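Local structure of protein PTHB1 (Homo sapiens, 4YD8) at residues 165-170 with 209-214; 177-182 with 197-202; 54-59 with 356-361; 29-34 with 340-345; 285-290 with 317-322. The protein forms part of the BBSome, a coat complex thought to sort specific membrane proteins to primary cilia, and is represented here by its N-terminal seven-bladed beta-propeller. All coordinates share one frame; numbering follows the deposited sequence.

Contact 1: residues 165-170 with 209-214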
# COMPACT_ATOMS: atom_id res chain seq x y z
N LEU A 165 16.01 4.32 -9.81
CA LEU A 165 14.75 5.01 -9.55
C LEU A 165 14.36 5.75 -10.81
O LEU A 165 15.11 6.60 -11.30
CB LEU A 165 14.88 5.97 -8.37
CG LEU A 165 15.25 5.37 -7.01
CD1 LEU A 165 15.13 6.46 -5.95
CD2 LEU A 165 14.36 4.18 -6.66
N MSE A 166 13.18 5.41 -11.33
CA MSE A 166 12.66 5.94 -12.58
C MSE A 166 11.44 6.80 -12.28
O MSE A 166 10.43 6.32 -11.77
CB MSE A 166 12.33 4.79 -13.54
CG MSE A 166 13.51 3.82 -13.78
SE MSE A 166 13.14 2.32 -15.01
CE MSE A 166 12.00 1.23 -13.81
N VAL A 167 11.57 8.10 -12.56
CA VAL A 167 10.56 9.07 -12.19
C VAL A 167 9.75 9.47 -13.40
O VAL A 167 10.30 9.81 -14.46
CB VAL A 167 11.20 10.32 -11.55
CG1 VAL A 167 10.15 11.39 -11.29
CG2 VAL A 167 11.92 9.95 -10.25
N PHE A 168 8.43 9.40 -13.25
CA PHE A 168 7.49 9.75 -14.30
C PHE A 168 6.61 10.91 -13.86
O PHE A 168 5.97 10.86 -12.81
CB PHE A 168 6.61 8.55 -14.66
CG PHE A 168 7.38 7.40 -15.25
CD1 PHE A 168 8.01 6.47 -14.43
CD2 PHE A 168 7.50 7.27 -16.62
CE1 PHE A 168 8.74 5.42 -14.98
CE2 PHE A 168 8.22 6.22 -17.18
CZ PHE A 168 8.84 5.29 -16.35
N GLU A 169 6.61 11.97 -14.66
CA GLU A 169 5.77 13.12 -14.40
C GLU A 169 4.46 12.92 -15.16
O GLU A 169 4.29 13.43 -16.27
CB GLU A 169 6.48 14.42 -14.82
CG GLU A 169 7.74 14.70 -14.00
CD GLU A 169 8.46 15.97 -14.43
OE1 GLU A 169 8.16 16.50 -15.52
OE2 GLU A 169 9.33 16.44 -13.66
N GLN A 170 3.58 12.11 -14.57
CA GLN A 170 2.32 11.73 -15.18
C GLN A 170 2.57 11.17 -16.59
O GLN A 170 3.24 10.15 -16.72
CB GLN A 170 1.35 12.92 -15.15
CG GLN A 170 1.12 13.37 -13.68
CD GLN A 170 0.15 14.52 -13.50
OE1 GLN A 170 0.30 15.58 -14.12
NE2 GLN A 170 -0.83 14.34 -12.61
N TYR A 209 16.74 9.80 0.30
CA TYR A 209 17.29 10.59 -0.80
C TYR A 209 16.38 11.77 -1.14
O TYR A 209 15.21 11.57 -1.46
CB TYR A 209 17.46 9.73 -2.05
CG TYR A 209 18.43 8.60 -1.89
CD1 TYR A 209 18.00 7.35 -1.45
CD2 TYR A 209 19.78 8.77 -2.18
CE1 TYR A 209 18.89 6.30 -1.29
CE2 TYR A 209 20.69 7.72 -2.03
CZ TYR A 209 20.23 6.48 -1.58
OH TYR A 209 21.09 5.42 -1.41
N LYS A 210 16.92 12.98 -1.09
CA LYS A 210 16.16 14.17 -1.47
C LYS A 210 15.79 14.14 -2.95
O LYS A 210 16.64 13.84 -3.80
CB LYS A 210 16.95 15.44 -1.16
CG LYS A 210 17.24 15.66 0.31
CD LYS A 210 16.90 17.09 0.73
CE LYS A 210 15.44 17.22 1.19
NZ LYS A 210 14.42 17.13 0.10
N TYR A 211 14.54 14.45 -3.26
CA TYR A 211 14.08 14.46 -4.65
C TYR A 211 14.92 15.37 -5.55
O TYR A 211 15.29 14.99 -6.66
CB TYR A 211 12.62 14.90 -4.74
CG TYR A 211 12.14 14.96 -6.17
CD1 TYR A 211 11.90 13.79 -6.88
CD2 TYR A 211 11.93 16.17 -6.81
CE1 TYR A 211 11.46 13.82 -8.18
CE2 TYR A 211 11.48 16.21 -8.12
CZ TYR A 211 11.25 15.02 -8.80
OH TYR A 211 10.81 15.03 -10.10
N GLN A 212 15.21 16.58 -5.08
CA GLN A 212 15.95 17.53 -5.92
C GLN A 212 17.39 17.09 -6.12
O GLN A 212 17.96 17.31 -7.19
CB GLN A 212 15.90 18.94 -5.33
CG GLN A 212 14.49 19.55 -5.28
CD GLN A 212 13.86 19.75 -6.66
OE1 GLN A 212 14.54 19.73 -7.69
NE2 GLN A 212 12.54 19.95 -6.68
N VAL A 213 17.98 16.45 -5.12
CA VAL A 213 19.31 15.88 -5.26
C VAL A 213 19.29 14.79 -6.32
O VAL A 213 20.17 14.73 -7.17
CB VAL A 213 19.84 15.33 -3.92
CG1 VAL A 213 21.06 14.44 -4.15
CG2 VAL A 213 20.17 16.46 -2.98
N LEU A 214 18.27 13.94 -6.28
CA LEU A 214 18.06 12.95 -7.34
C LEU A 214 17.91 13.61 -8.70
O LEU A 214 18.58 13.23 -9.66
CB LEU A 214 16.82 12.11 -7.04
CG LEU A 214 17.12 10.83 -6.26
CD1 LEU A 214 15.89 10.36 -5.55
CD2 LEU A 214 17.60 9.76 -7.22
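L165 and L214 have the closest CA atoms, 8.9 Å apart, where strand 164-169 faces the passage from strand 205-210 into the short helix 211-216; at this spacing side chains bridge the gap. The two leucines meet methyl to methyl, CD1 of L165 4.0 Å from CD1 of L214, with their side chains crossing at about a right angle. Farther along the strand, V167 sends CG1 to the edge of the Y211 ring, near its plane and 3.9 Å from Y211 OH. Two neighbouring blades of the seven-bladed beta-propeller pack here: strand 164-169 is the third strand of one, and the helix follows the third strand of the next. Y211 spans the gap with CG anti to the backbone N (chi1 179°). In one of its two conformers E169 ends near the hydroxyl. F147 and F197 also pack on Y211, whose side chain lies about 9 Å from G145, a position critical for protein stability. K210 is the N-cap residue, its O accepting from L214 N at 3.0 Å.

Contact 2: residues 177-182 with 197-202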
# COMPACT_ATOMS: atom_id res chain seq x y z
N ARG A 177 17.78 7.44 -12.10
CA ARG A 177 19.02 7.50 -11.32
C ARG A 177 19.30 6.17 -10.65
O ARG A 177 18.41 5.60 -10.03
CB ARG A 177 18.95 8.58 -10.25
CG ARG A 177 18.55 9.96 -10.75
CD ARG A 177 19.68 10.63 -11.51
NE ARG A 177 19.28 11.96 -11.97
CZ ARG A 177 19.07 12.30 -13.24
NH1 ARG A 177 19.24 11.40 -14.21
NH2 ARG A 177 18.70 13.54 -13.53
N PHE A 178 20.53 5.67 -10.76
CA PHE A 178 20.92 4.46 -10.03
C PHE A 178 21.24 4.76 -8.57
O PHE A 178 22.00 5.67 -8.27
CB PHE A 178 22.14 3.80 -10.66
CG PHE A 178 21.86 3.11 -11.96
CD1 PHE A 178 21.05 1.99 -12.00
CD2 PHE A 178 22.44 3.56 -13.13
CE1 PHE A 178 20.80 1.34 -13.19
CE2 PHE A 178 22.20 2.91 -14.33
CZ PHE A 178 21.38 1.80 -14.36
N LEU A 179 20.66 3.96 -7.67
CA LEU A 179 21.01 3.99 -6.25
C LEU A 179 22.41 3.45 -5.97
O LEU A 179 22.77 2.39 -6.45
CB LEU A 179 20.03 3.14 -5.44
CG LEU A 179 18.58 3.64 -5.40
CD1 LEU A 179 17.73 2.65 -4.64
CD2 LEU A 179 18.54 4.99 -4.73
N PRO A 180 23.17 4.16 -5.12
CA PRO A 180 24.45 3.62 -4.66
C PRO A 180 24.22 2.64 -3.49
O PRO A 180 23.13 2.65 -2.88
CB PRO A 180 25.21 4.86 -4.21
CG PRO A 180 24.13 5.78 -3.71
CD PRO A 180 22.91 5.51 -4.57
N GLY A 181 25.21 1.80 -3.23
CA GLY A 181 25.16 0.85 -2.12
C GLY A 181 24.04 -0.16 -2.30
O GLY A 181 23.40 -0.59 -1.32
N PHE A 182 23.79 -0.52 -3.56
CA PHE A 182 22.62 -1.31 -3.92
C PHE A 182 22.98 -2.77 -4.15
O PHE A 182 23.97 -3.06 -4.82
CB PHE A 182 21.96 -0.75 -5.19
CG PHE A 182 20.72 -1.50 -5.62
CD1 PHE A 182 19.47 -1.15 -5.12
CD2 PHE A 182 20.81 -2.54 -6.54
CE1 PHE A 182 18.33 -1.84 -5.52
CE2 PHE A 182 19.67 -3.23 -6.94
CZ PHE A 182 18.43 -2.88 -6.42
N PHE A 197 12.78 10.23 -1.05
CA PHE A 197 12.49 8.82 -1.23
C PHE A 197 13.19 8.01 -0.15
O PHE A 197 14.37 8.23 0.13
CB PHE A 197 12.94 8.32 -2.60
CG PHE A 197 12.19 8.94 -3.75
CD1 PHE A 197 10.86 8.63 -3.97
CD2 PHE A 197 12.81 9.83 -4.60
CE1 PHE A 197 10.16 9.20 -5.02
CE2 PHE A 197 12.11 10.41 -5.66
CZ PHE A 197 10.78 10.09 -5.86
N LEU A 198 12.47 7.07 0.44
CA LEU A 198 13.05 6.21 1.47
C LEU A 198 13.10 4.78 0.98
O LEU A 198 12.17 4.28 0.35
CB LEU A 198 12.23 6.32 2.78
CG LEU A 198 12.59 7.60 3.55
CD1 LEU A 198 11.92 8.85 2.98
CD2 LEU A 198 12.28 7.45 4.99
N THR A 199 14.21 4.10 1.26
CA THR A 199 14.28 2.69 0.99
C THR A 199 15.12 2.01 2.06
O THR A 199 15.63 2.68 2.96
CB THR A 199 14.83 2.40 -0.42
OG1 THR A 199 14.68 1.01 -0.73
CG2 THR A 199 16.33 2.80 -0.53
N VAL A 200 15.22 0.69 2.01
CA VAL A 200 16.14 -0.04 2.88
C VAL A 200 16.99 -0.97 2.03
O VAL A 200 16.47 -1.76 1.25
CB VAL A 200 15.43 -0.86 3.95
CG1 VAL A 200 16.44 -1.33 5.01
CG2 VAL A 200 14.28 -0.05 4.59
N SER A 201 18.31 -0.89 2.20
CA SER A 201 19.23 -1.64 1.35
C SER A 201 19.50 -3.03 1.90
O SER A 201 19.12 -3.36 3.02
CB SER A 201 20.56 -0.90 1.22
OG SER A 201 21.22 -0.87 2.48
N SER A 202 20.19 -3.85 1.11
CA SER A 202 20.53 -5.20 1.54
C SER A 202 21.51 -5.23 2.71
O SER A 202 21.55 -6.20 3.46
CB SER A 202 21.10 -6.01 0.37
OG SER A 202 20.10 -6.19 -0.61
O HOH W 1 23.26 0.66 1.19
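L179 and T199 form the packed part of this contact between adjacent blades of the beta-propeller: the CD1 methyl of L179 stands 4.3 Å from CG2 of T199. L179 opens the loop that leaves strand 172-178, the outermost of its blade, while T199 lies on strand 196-200, the second of the next blade. Q159 and Y209 also touch L179, so the leucine is wedged among side chains of both blades. T199 turns only its methyl to this partner; its OG1 is hydrogen-bonded to the backbone O of P187.

The other half is looser and wetter. G181 is exposed, and its positive phi (63°) favours glycine at this bend of the loop. Its carbonyl O comes 3.8 Å from CB of S201, a van der Waals approach, and the polar link between the two residues is made by a water. S201 holds OG between its own backbone N and carbonyl carbon (chi1 67°), where it also makes a weak hydrogen bond with Q205 N. The bridging water lies 2.8 Å from G181 O, to which it can donate, and is also hydrogen-bonded to S201 OG at 2.9 Å.

Contact 3: residues 54-59 with 356-361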
# COMPACT_ATOMS: atom_id res chain seq x y z
N ARG A 54 -9.04 -6.83 -10.31
CA ARG A 54 -10.42 -6.91 -9.82
C ARG A 54 -10.74 -5.71 -8.93
O ARG A 54 -9.90 -5.27 -8.15
CB ARG A 54 -10.65 -8.23 -9.05
CG ARG A 54 -10.48 -9.47 -9.93
CD ARG A 54 -10.50 -10.78 -9.12
NE ARG A 54 -10.41 -11.95 -9.99
CZ ARG A 54 -9.31 -12.69 -10.14
NH1 ARG A 54 -8.19 -12.39 -9.50
NH2 ARG A 54 -9.33 -13.75 -10.95
N ILE A 55 -11.96 -5.20 -9.03
CA ILE A 55 -12.42 -4.11 -8.18
C ILE A 55 -13.73 -4.52 -7.51
O ILE A 55 -14.67 -4.94 -8.19
CB ILE A 55 -12.64 -2.81 -8.97
CG1 ILE A 55 -11.37 -2.41 -9.74
CG2 ILE A 55 -13.09 -1.68 -8.02
CD1 ILE A 55 -11.56 -1.13 -10.58
N PHE A 56 -13.78 -4.41 -6.19
CA PHE A 56 -14.96 -4.81 -5.41
C PHE A 56 -15.56 -3.65 -4.62
O PHE A 56 -14.84 -2.77 -4.14
CB PHE A 56 -14.64 -5.92 -4.38
CG PHE A 56 -14.16 -7.21 -4.98
CD1 PHE A 56 -12.81 -7.40 -5.24
CD2 PHE A 56 -15.05 -8.24 -5.27
CE1 PHE A 56 -12.35 -8.59 -5.77
CE2 PHE A 56 -14.61 -9.44 -5.80
CZ PHE A 56 -13.25 -9.61 -6.06
N SER A 57 -16.87 -3.70 -4.45
CA SER A 57 -17.56 -2.86 -3.48
C SER A 57 -18.42 -3.80 -2.64
O SER A 57 -19.56 -4.05 -2.96
CB SER A 57 -18.41 -1.79 -4.19
OG SER A 57 -18.94 -0.87 -3.25
N PRO A 58 -17.83 -4.36 -1.58
CA PRO A 58 -18.48 -5.46 -0.85
C PRO A 58 -19.70 -5.02 -0.04
O PRO A 58 -19.75 -3.90 0.48
CB PRO A 58 -17.38 -5.96 0.09
CG PRO A 58 -16.40 -4.85 0.18
CD PRO A 58 -16.46 -4.10 -1.11
N HIS A 59 -20.67 -5.92 0.05
CA HIS A 59 -21.87 -5.69 0.86
C HIS A 59 -22.11 -6.93 1.70
O HIS A 59 -21.82 -8.04 1.26
CB HIS A 59 -23.09 -5.42 -0.03
CG HIS A 59 -22.99 -4.15 -0.82
ND1 HIS A 59 -22.28 -4.07 -2.00
CD2 HIS A 59 -23.51 -2.92 -0.61
CE1 HIS A 59 -22.36 -2.84 -2.47
NE2 HIS A 59 -23.10 -2.12 -1.64
N GLY A 356 -4.98 -15.57 -2.28
CA GLY A 356 -6.17 -14.90 -2.78
C GLY A 356 -7.40 -14.92 -1.90
O GLY A 356 -8.49 -14.65 -2.37
N HIS A 357 -7.23 -15.22 -0.61
CA HIS A 357 -8.34 -15.06 0.32
C HIS A 357 -8.45 -13.58 0.68
O HIS A 357 -7.51 -12.98 1.20
CB HIS A 357 -8.17 -15.92 1.56
CG HIS A 357 -8.25 -17.39 1.27
ND1 HIS A 357 -9.43 -18.11 1.37
CD2 HIS A 357 -7.31 -18.27 0.87
CE1 HIS A 357 -9.20 -19.37 1.05
NE2 HIS A 357 -7.92 -19.50 0.74
N LEU A 358 -9.60 -13.00 0.38
CA LEU A 358 -9.84 -11.58 0.60
C LEU A 358 -10.99 -11.43 1.58
O LEU A 358 -12.08 -11.97 1.34
CB LEU A 358 -10.14 -10.88 -0.73
CG LEU A 358 -10.39 -9.37 -0.71
CD1 LEU A 358 -9.13 -8.62 -0.29
CD2 LEU A 358 -10.87 -8.91 -2.08
N GLN A 359 -10.77 -10.71 2.67
CA GLN A 359 -11.77 -10.64 3.74
C GLN A 359 -11.94 -9.24 4.32
O GLN A 359 -10.95 -8.52 4.55
CB GLN A 359 -11.40 -11.61 4.87
CG GLN A 359 -12.37 -11.56 6.08
CD GLN A 359 -12.14 -12.70 7.03
OE1 GLN A 359 -11.11 -12.76 7.70
NE2 GLN A 359 -13.10 -13.63 7.09
N CYS A 360 -13.18 -8.85 4.58
CA CYS A 360 -13.47 -7.59 5.28
C CYS A 360 -13.94 -7.91 6.68
O CYS A 360 -14.77 -8.81 6.87
CB CYS A 360 -14.55 -6.77 4.57
SG CYS A 360 -14.14 -6.28 2.89
N SER A 361 -13.44 -7.16 7.66
CA SER A 361 -13.88 -7.34 9.04
C SER A 361 -13.94 -6.01 9.78
O SER A 361 -13.41 -4.99 9.31
CB SER A 361 -12.94 -8.30 9.77
OG SER A 361 -11.61 -7.82 9.74
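F56 with L358 and P58 with C360 are two of the side-chain pairs that join the first and last blades of the propeller ring. Strand 52-56 is the third strand of the first blade; strand 357-362 belongs to the last, whose sheet is completed by the N-terminal strand 8-17, the velcro-type closure by which many propellers seal their circle. The strands are not neighbours in a sheet: the CA atoms of F56 and L358 are 10.4 Å apart, those of P58 and C360 8.2 Å, and the side chains do the joining.

The aromatic part is a methyl-ring contact. L358 has CG anti to its backbone N (chi1 -179°), which extends the isobutyl group across the gap, and its CD2 comes obliquely to the F56 ring, as near to CD1 as to CE1 at 4.0 Å. W14 of strand 8-17 meets the same ring edge-to-face. I44 touches L358, P58 and C360; all four contact residues are buried.

Near the contact but not across it, the guanidinium of R54 makes salt bridges with E22 and E75, the latter on strand 72-77.

The last kind is sulfur on a proline ring. C360 packs its SG against the pyrrolidine, 3.8 Å from CG of P58.

Contact 4: residues 29-34 with 340-345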
# COMPACT_ATOMS: atom_id res chain seq x y z
N LEU A 29 -2.75 -5.11 -3.08
CA LEU A 29 -4.02 -4.67 -2.47
C LEU A 29 -4.07 -3.15 -2.32
O LEU A 29 -3.16 -2.53 -1.75
CB LEU A 29 -4.19 -5.33 -1.09
CG LEU A 29 -5.40 -4.84 -0.28
CD1 LEU A 29 -6.70 -5.21 -1.00
CD2 LEU A 29 -5.35 -5.42 1.14
N CYS A 30 -5.14 -2.53 -2.82
CA CYS A 30 -5.32 -1.11 -2.68
C CYS A 30 -6.76 -0.80 -2.28
O CYS A 30 -7.69 -1.43 -2.78
CB CYS A 30 -4.94 -0.40 -3.99
SG CYS A 30 -5.02 1.39 -3.89
N LEU A 31 -6.91 0.11 -1.33
CA LEU A 31 -8.22 0.57 -0.89
C LEU A 31 -8.37 2.06 -1.20
O LEU A 31 -7.68 2.88 -0.59
CB LEU A 31 -8.39 0.34 0.62
CG LEU A 31 -9.28 -0.76 1.20
CD1 LEU A 31 -9.27 -0.66 2.73
CD2 LEU A 31 -10.72 -0.68 0.66
N ALA A 32 -9.25 2.41 -2.12
CA ALA A 32 -9.35 3.81 -2.52
C ALA A 32 -10.65 4.12 -3.24
O ALA A 32 -11.32 3.22 -3.74
CB ALA A 32 -8.16 4.18 -3.45
N ASN A 33 -10.98 5.40 -3.28
CA ASN A 33 -12.19 5.85 -3.97
C ASN A 33 -11.88 5.99 -5.45
O ASN A 33 -11.89 7.09 -6.00
CB ASN A 33 -12.68 7.17 -3.38
CG ASN A 33 -14.02 7.60 -3.97
OD1 ASN A 33 -14.70 6.82 -4.63
ND2 ASN A 33 -14.39 8.86 -3.74
N VAL A 34 -11.62 4.85 -6.09
CA VAL A 34 -10.99 4.82 -7.42
C VAL A 34 -11.95 5.30 -8.52
O VAL A 34 -11.51 5.74 -9.59
CB VAL A 34 -10.46 3.38 -7.74
CG1 VAL A 34 -11.61 2.39 -7.92
CG2 VAL A 34 -9.53 3.39 -8.97
N GLY A 340 -10.14 1.08 5.67
CA GLY A 340 -10.82 2.11 4.91
C GLY A 340 -12.29 2.18 5.16
O GLY A 340 -12.81 1.61 6.12
N CYS A 341 -12.97 2.90 4.27
CA CYS A 341 -14.40 3.12 4.41
C CYS A 341 -15.19 2.26 3.43
O CYS A 341 -15.16 2.48 2.21
CB CYS A 341 -14.72 4.60 4.20
SG CYS A 341 -16.46 4.99 4.41
N LEU A 342 -15.90 1.27 3.98
CA LEU A 342 -16.67 0.32 3.19
C LEU A 342 -18.00 0.14 3.88
O LEU A 342 -18.07 0.28 5.09
CB LEU A 342 -15.95 -1.02 3.09
CG LEU A 342 -14.53 -0.98 2.49
CD1 LEU A 342 -13.81 -2.28 2.75
CD2 LEU A 342 -14.63 -0.74 1.00
N HIS A 343 -19.04 -0.15 3.10
CA HIS A 343 -20.37 -0.38 3.66
C HIS A 343 -20.80 0.83 4.50
O HIS A 343 -21.50 0.70 5.51
CB HIS A 343 -20.38 -1.69 4.49
CG HIS A 343 -21.73 -2.09 4.99
ND1 HIS A 343 -22.87 -2.05 4.21
CD2 HIS A 343 -22.12 -2.56 6.20
CE1 HIS A 343 -23.90 -2.47 4.92
NE2 HIS A 343 -23.48 -2.78 6.13
N ASP A 344 -20.33 2.00 4.08
CA ASP A 344 -20.64 3.28 4.71
C ASP A 344 -20.17 3.37 6.15
O ASP A 344 -20.72 4.14 6.95
CB ASP A 344 -22.15 3.56 4.65
CG ASP A 344 -22.69 3.49 3.24
OD1 ASP A 344 -22.07 4.11 2.34
OD2 ASP A 344 -23.71 2.82 3.03
N LEU A 345 -19.14 2.59 6.47
CA LEU A 345 -18.55 2.54 7.80
C LEU A 345 -17.07 2.82 7.71
O LEU A 345 -16.41 2.36 6.78
CB LEU A 345 -18.78 1.15 8.42
CG LEU A 345 -20.24 0.83 8.68
CD1 LEU A 345 -20.43 -0.66 8.89
CD2 LEU A 345 -20.72 1.60 9.88
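L31 meets both G340 and L342 through its two methyl groups. CD1 rests on the backbone of the glycine, 3.5 Å from G340 N and 3.9 Å from G340 CA; CD2 packs against the forked end of the L342 side chain, 3.9 Å from L342 CD2. L31 was modelled in two conformers, and these distances belong to one of them. With CG opposite its carbonyl carbon (chi1 -57°), L342 brings its fork to L31, although its CB does not leave straight toward that segment.

Around this first shell, V350 and I44 pack on L31, while V348 and V350 pack on L342. The contact thus joins strand 29-32, the first of its blade, to strand 334-342, the first of the blade that closes the seven-bladed propeller.

Farther out, turns and polar bonds position the pieces. L342 and L345 bracket a type I' beta turn with H343 and D344 at its corners, tied by L345 N to L342 O at 2.9 Å and by L342 N to L345 O at 3.0 Å. D42 and Q41, from the loop before strand 43-47, accept from the backbone N of C341 and D344, and N33, the centre of an inverse gamma turn, is held through OD1 by S37.

Methyls against methyls and a bare backbone give adhesion without direction, so the alignment of these two blades probably owes more to the bonds from D42 and Q41.

Contact 5: residues 285-290 with 317-322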
# COMPACT_ATOMS: atom_id res chain seq x y z
N LYS A 285 10.31 -1.47 18.70
CA LYS A 285 9.72 -2.56 19.44
C LYS A 285 10.17 -3.89 18.86
O LYS A 285 9.98 -4.13 17.66
CB LYS A 285 8.19 -2.43 19.38
CG LYS A 285 7.43 -3.72 19.63
CD LYS A 285 7.48 -4.10 21.09
CE LYS A 285 6.31 -5.01 21.44
NZ LYS A 285 6.34 -5.34 22.88
N LYS A 286 10.74 -4.76 19.69
CA LYS A 286 11.05 -6.12 19.27
C LYS A 286 9.76 -6.91 19.11
O LYS A 286 8.91 -6.92 20.00
CB LYS A 286 11.97 -6.81 20.28
CG LYS A 286 12.17 -8.30 20.02
CD LYS A 286 13.24 -8.89 20.91
CE LYS A 286 13.52 -10.35 20.55
NZ LYS A 286 13.83 -10.50 19.10
N LEU A 287 9.60 -7.57 17.98
CA LEU A 287 8.40 -8.36 17.74
C LEU A 287 8.59 -9.79 18.25
O LEU A 287 9.65 -10.37 18.08
CB LEU A 287 8.07 -8.34 16.25
CG LEU A 287 7.69 -6.94 15.75
CD1 LEU A 287 7.57 -6.96 14.25
CD2 LEU A 287 6.39 -6.47 16.37
N ASP A 288 7.56 -10.33 18.90
CA ASP A 288 7.65 -11.67 19.48
C ASP A 288 7.25 -12.77 18.50
O ASP A 288 7.26 -13.95 18.84
CB ASP A 288 6.77 -11.74 20.73
CG ASP A 288 7.34 -10.93 21.88
OD1 ASP A 288 8.58 -10.84 22.00
OD2 ASP A 288 6.54 -10.38 22.67
N TRP A 289 6.88 -12.36 17.28
CA TRP A 289 6.44 -13.27 16.23
C TRP A 289 6.94 -12.71 14.90
O TRP A 289 7.06 -11.50 14.77
CB TRP A 289 4.91 -13.41 16.23
N SER A 290 7.21 -13.58 13.92
CA SER A 290 7.64 -13.12 12.58
C SER A 290 6.50 -12.39 11.86
O SER A 290 5.47 -13.00 11.56
CB SER A 290 8.11 -14.29 11.72
OG SER A 290 9.23 -14.93 12.29
N HIS A 317 -2.41 -8.16 14.93
CA HIS A 317 -2.24 -7.39 16.15
C HIS A 317 -2.41 -5.90 15.92
O HIS A 317 -2.08 -5.41 14.85
CB HIS A 317 -0.85 -7.62 16.76
CG HIS A 317 -0.61 -9.03 17.19
ND1 HIS A 317 0.38 -9.81 16.65
CD2 HIS A 317 -1.25 -9.80 18.11
CE1 HIS A 317 0.36 -11.00 17.22
NE2 HIS A 317 -0.62 -11.02 18.11
N ILE A 318 -2.91 -5.19 16.92
CA ILE A 318 -2.92 -3.74 16.90
C ILE A 318 -2.11 -3.21 18.06
O ILE A 318 -2.38 -3.54 19.20
CB ILE A 318 -4.33 -3.15 17.00
CG1 ILE A 318 -5.09 -3.37 15.71
CG2 ILE A 318 -4.25 -1.65 17.27
CD1 ILE A 318 -6.55 -2.88 15.79
N TYR A 319 -1.10 -2.40 17.74
CA TYR A 319 -0.28 -1.71 18.72
C TYR A 319 -0.62 -0.23 18.76
O TYR A 319 -0.80 0.40 17.72
CB TYR A 319 1.22 -1.88 18.38
CG TYR A 319 1.64 -3.31 18.44
CD1 TYR A 319 1.54 -4.14 17.33
CD2 TYR A 319 2.13 -3.85 19.62
CE1 TYR A 319 1.92 -5.47 17.40
CE2 TYR A 319 2.51 -5.18 19.70
CZ TYR A 319 2.41 -5.98 18.58
OH TYR A 319 2.78 -7.30 18.66
N GLN A 320 -0.71 0.32 19.96
CA GLN A 320 -0.65 1.76 20.14
C GLN A 320 0.77 2.07 20.58
O GLN A 320 1.17 1.68 21.68
CB GLN A 320 -1.66 2.26 21.18
CG GLN A 320 -1.67 3.79 21.30
CD GLN A 320 -2.76 4.30 22.24
OE1 GLN A 320 -3.30 3.54 23.04
NE2 GLN A 320 -3.09 5.57 22.12
N ASP A 321 1.52 2.75 19.72
CA ASP A 321 2.97 2.92 19.87
C ASP A 321 3.58 1.52 19.94
O ASP A 321 3.50 0.79 18.95
CB ASP A 321 3.31 3.80 21.08
CG ASP A 321 2.80 5.23 20.91
OD1 ASP A 321 2.62 5.66 19.75
OD2 ASP A 321 2.59 5.92 21.94
N VAL A 322 4.14 1.10 21.07
CA VAL A 322 4.68 -0.26 21.16
C VAL A 322 3.82 -1.18 22.03
O VAL A 322 4.20 -2.32 22.33
CB VAL A 322 6.15 -0.28 21.71
CG1 VAL A 322 7.01 0.75 20.97
CG2 VAL A 322 6.19 -0.01 23.22
O HOH W 2 5.41 -8.40 20.15
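The Y319 ring is approached obliquely by K285, whose CE lies 4.2 Å from CE2 of the ring, while L287 brings CD2 to 4.4 Å from Y319 OH; I309 of strand 306-311 also touches the tyrosine. Two neighbouring propeller blades meet here, strand 281-286 being the outermost of one and strand 315-320 the third of the next. K285 bends at its second torsion (chi2 73°), which carries CE to the Y319 ring; its chain crosses the tyrosine at about a right angle and V322 at a slant. Its CB packs 3.7 Å from CG1 of V322, and CE approaches V322 O at 3.5 Å. With an alanine here the chain beyond CB is gone, and the Y319 ring and the V322 carbonyl would probably lose their cover from this side. Beyond the lysine the link is wet: one water accepts from D288 N at 3.1 Å, gives a weak bond to D288 OD2, and is hydrogen-bonded to Y319 OH at 3.2 Å.

How the contacts relate
All five contacts join neighbouring blades of one propeller. Contacts 1 and 3 are buried; contact 4 is partly buried but also apolar; contacts 2 and 5 are partly buried and add a water link. Contacts 1 and 2 serve the same pair of blades: R177 of contact 2 bonds through NE to L214 O of contact 1, and F197 packs on L214. Contacts 3 and 4 share the closing interface, centres 10 Å apart, with C360 SG packed 4.0 Å from L342 CD1; contact 4 joins the first strands, contact 3 the third. Contact 5 touches neither pair. Contacts 3 and 4 join residues about 300 positions apart, whereas contacts 1, 2 and 5 link blades consecutive in sequence.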